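Local coordinates for uncharacterized protein (Desulfovibrio piger ATCC 29098, PDB 4Z48) that is of unknown function but belongs to the LolA-like family, whose relatives handle lipoproteins, and so may bind a lipid or lipoprotein, at residues Asp23-Met34 against Arg45-His53. Numbering follows the deposited sequence.
Sequences DTSQDSYSEAVM and RSFKTYSKH
Y29 and Y50 lie side by side across a non-hydrogen-bonded pair of two antiparallel strands, both rings leaning the same way. Their planes stand 56° apart, and CD1 of Y29 comes within 3.6 Å of CE2 of Y50; a water links the two hydroxyls. With CG anti to the backbone N (chi1 168°), Y29 runs along the strand pair rather than straight out. Its hydroxyl thus reaches OE2 of E31, donating a 2.7 Å bond to the carboxylate's anti lone pair, and meets the aliphatic part of K48, with CE of K48 3.2 Å from OH of Y29. E31 and K48 extend alongside each other, touching through their CG atoms while their charged ends stay apart; OE1 of E31 is bonded by the side chain of N227. Y50 also stacks on Y238.

The other face changes character along its length. F47, its CG wedged between backbone N and carbonyl carbon (chi1 57°), lays its ring over A32, whose CB sits 3.8 Å from the ring centroid in a CH-pi contact, while CB of M34, a selenomethionine, approaches the ring edge. F67 of strand 60-69 meets this ring too. Farther along, S28, S30, T49 and S51 make the face polar: one water joins OG of S30 to OG1 of T49, and another binds OG of S28 and O of T49.

At the open end, O of Q26 accepts a straight 2.9 Å bond from N of H53 and a weak one from ND1 of the same residue. Paired backbone bonds from S28–S51 to M34–R45 complete this regular beta hairpin, flanked by strands 60-69 and 219-230 in the curved, antiparallel beta framework, consistent with the LolA-like family.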
# COMPACT_ATOMS: atom_id res chain seq x y z
N ASP A 23 11.20 -5.61 5.19
CA ASP A 23 11.59 -4.20 5.24
C ASP A 23 12.36 -3.88 6.55
O ASP A 23 11.76 -3.59 7.58
CB ASP A 23 10.37 -3.28 5.08
CG ASP A 23 10.72 -1.80 5.03
OD1 ASP A 23 11.92 -1.48 4.86
OD2 ASP A 23 9.79 -0.94 5.19
N THR A 24 13.71 -3.90 6.46
CA THR A 24 14.61 -3.68 7.61
C THR A 24 15.02 -2.18 7.72
O THR A 24 15.81 -1.80 8.59
CB THR A 24 15.82 -4.60 7.47
OG1 THR A 24 16.44 -4.37 6.20
CG2 THR A 24 15.45 -6.09 7.59
N SER A 25 14.50 -1.35 6.82
CA SER A 25 14.83 0.08 6.74
C SER A 25 14.22 0.92 7.84
O SER A 25 13.20 0.53 8.40
CB SER A 25 14.39 0.65 5.40
OG SER A 25 13.00 0.93 5.34
N GLN A 26 14.79 2.12 8.08
CA GLN A 26 14.27 3.12 9.02
C GLN A 26 13.58 4.24 8.26
O GLN A 26 12.68 4.87 8.80
CB GLN A 26 15.38 3.67 9.94
CG GLN A 26 15.63 2.78 11.19
CD GLN A 26 14.39 2.55 12.05
OE1 GLN A 26 13.83 1.44 12.10
NE2 GLN A 26 13.93 3.59 12.72
N ASP A 27 14.00 4.49 7.01
CA ASP A 27 13.34 5.49 6.17
C ASP A 27 13.57 5.15 4.70
O ASP A 27 14.39 4.28 4.38
CB ASP A 27 13.83 6.92 6.52
CG ASP A 27 15.20 7.32 6.02
OD1 ASP A 27 15.51 7.06 4.84
OD2 ASP A 27 15.92 8.01 6.77
N SER A 28 12.81 5.77 3.82
CA SER A 28 12.95 5.58 2.38
C SER A 28 12.43 6.77 1.58
O SER A 28 11.57 7.54 2.02
CB SER A 28 12.21 4.33 1.92
OG SER A 28 10.83 4.41 2.20
N TYR A 29 12.94 6.87 0.36
CA TYR A 29 12.56 7.87 -0.61
C TYR A 29 12.33 7.18 -1.91
O TYR A 29 13.09 6.27 -2.24
CB TYR A 29 13.68 8.91 -0.74
CG TYR A 29 13.52 9.83 -1.92
CD1 TYR A 29 12.68 10.94 -1.86
CD2 TYR A 29 14.15 9.55 -3.13
CE1 TYR A 29 12.53 11.80 -2.95
CE2 TYR A 29 14.00 10.40 -4.24
CZ TYR A 29 13.18 11.51 -4.14
OH TYR A 29 13.00 12.36 -5.20
N SER A 30 11.28 7.58 -2.66
CA SER A 30 11.10 7.09 -4.03
C SER A 30 10.35 8.10 -4.89
O SER A 30 9.76 9.05 -4.40
CB SER A 30 10.41 5.73 -4.07
OG SER A 30 9.01 5.80 -3.86
N GLU A 31 10.44 7.88 -6.19
CA GLU A 31 9.75 8.63 -7.22
C GLU A 31 8.84 7.66 -7.98
O GLU A 31 9.19 6.48 -8.18
CB GLU A 31 10.76 9.31 -8.15
CG GLU A 31 11.55 10.41 -7.46
CD GLU A 31 12.74 10.89 -8.25
OE1 GLU A 31 12.81 10.60 -9.46
OE2 GLU A 31 13.63 11.53 -7.65
N ALA A 32 7.67 8.11 -8.35
CA ALA A 32 6.74 7.23 -9.08
C ALA A 32 5.98 7.98 -10.14
O ALA A 32 5.79 9.20 -10.03
CB ALA A 32 5.74 6.58 -8.12
N VAL A 33 5.55 7.24 -11.18
CA VAL A 33 4.63 7.71 -12.22
C VAL A 33 3.47 6.71 -12.21
O VAL A 33 3.70 5.49 -12.23
CB VAL A 33 5.28 7.86 -13.63
CG1 VAL A 33 4.20 8.11 -14.69
CG2 VAL A 33 6.27 9.03 -13.64
N MSE A 34 2.25 7.22 -12.18
CA MSE A 34 1.02 6.44 -12.18
C MSE A 34 0.23 6.79 -13.43
O MSE A 34 0.11 7.96 -13.79
CB MSE A 34 0.24 6.76 -10.88
CG MSE A 34 -1.23 6.51 -10.91
SE MSE A 34 -1.98 7.32 -9.26
CE MSE A 34 -1.50 6.07 -8.07
N ARG A 45 -0.22 10.82 -13.09
CA ARG A 45 0.27 11.49 -11.90
C ARG A 45 1.73 11.15 -11.70
O ARG A 45 2.11 10.01 -11.96
CB ARG A 45 -0.51 11.07 -10.65
CG ARG A 45 -1.88 11.72 -10.49
CD ARG A 45 -2.98 10.90 -11.13
NE ARG A 45 -4.29 11.46 -10.83
CZ ARG A 45 -4.87 12.43 -11.52
NH1 ARG A 45 -4.28 12.94 -12.59
NH2 ARG A 45 -6.06 12.88 -11.15
N SER A 46 2.52 12.12 -11.26
CA SER A 46 3.93 11.94 -10.88
C SER A 46 4.01 12.33 -9.43
O SER A 46 3.45 13.37 -9.07
CB SER A 46 4.86 12.83 -11.72
OG SER A 46 5.07 12.32 -13.02
N PHE A 47 4.69 11.54 -8.61
CA PHE A 47 4.81 11.88 -7.19
C PHE A 47 6.11 11.37 -6.55
O PHE A 47 6.78 10.52 -7.09
CB PHE A 47 3.60 11.38 -6.37
CG PHE A 47 3.28 9.90 -6.43
CD1 PHE A 47 2.49 9.38 -7.45
CD2 PHE A 47 3.74 9.04 -5.44
CE1 PHE A 47 2.18 8.02 -7.50
CE2 PHE A 47 3.40 7.68 -5.46
CZ PHE A 47 2.59 7.19 -6.47
N LYS A 48 6.47 11.97 -5.42
CA LYS A 48 7.59 11.53 -4.59
C LYS A 48 7.00 11.06 -3.26
O LYS A 48 6.03 11.65 -2.77
CB LYS A 48 8.65 12.63 -4.37
CG LYS A 48 9.45 13.00 -5.61
CD LYS A 48 10.23 14.28 -5.40
CE LYS A 48 11.14 14.56 -6.58
NZ LYS A 48 10.40 15.08 -7.76
N THR A 49 7.54 9.97 -2.70
CA THR A 49 7.10 9.43 -1.42
C THR A 49 8.26 9.48 -0.43
O THR A 49 9.32 8.95 -0.71
CB THR A 49 6.50 7.99 -1.55
OG1 THR A 49 5.42 7.99 -2.49
CG2 THR A 49 5.97 7.46 -0.22
N TYR A 50 8.01 10.03 0.75
CA TYR A 50 8.98 10.04 1.87
C TYR A 50 8.40 9.18 2.99
O TYR A 50 7.21 9.30 3.26
CB TYR A 50 9.21 11.49 2.37
CG TYR A 50 9.66 12.45 1.30
CD1 TYR A 50 8.73 13.11 0.49
CD2 TYR A 50 11.01 12.73 1.11
CE1 TYR A 50 9.14 13.97 -0.52
CE2 TYR A 50 11.43 13.65 0.14
CZ TYR A 50 10.49 14.27 -0.67
OH TYR A 50 10.90 15.16 -1.63
N SER A 51 9.19 8.28 3.60
CA SER A 51 8.66 7.45 4.70
C SER A 51 9.69 7.32 5.77
O SER A 51 10.87 7.36 5.47
CB SER A 51 8.24 6.06 4.21
OG SER A 51 7.56 6.11 2.97
N LYS A 52 9.25 7.19 7.03
CA LYS A 52 10.14 7.04 8.15
C LYS A 52 9.42 6.34 9.28
O LYS A 52 8.24 6.62 9.53
CB LYS A 52 10.69 8.41 8.60
CG LYS A 52 11.80 8.33 9.64
CD LYS A 52 12.29 9.70 10.04
CE LYS A 52 13.34 9.58 11.11
NZ LYS A 52 13.95 10.90 11.42
N HIS A 53 10.11 5.39 9.95
CA HIS A 53 9.58 4.64 11.08
C HIS A 53 9.59 5.52 12.31
O HIS A 53 10.42 6.43 12.44
CB HIS A 53 10.37 3.33 11.30
CG HIS A 53 9.97 2.29 10.32
ND1 HIS A 53 10.45 2.29 9.03
CD2 HIS A 53 9.02 1.33 10.42
CE1 HIS A 53 9.85 1.29 8.41
NE2 HIS A 53 8.96 0.70 9.19
O HOH W 1 9.51 6.34 0.31
O HOH W 2 13.41 15.13 -3.51
O HOH W 3 6.90 7.65 -4.85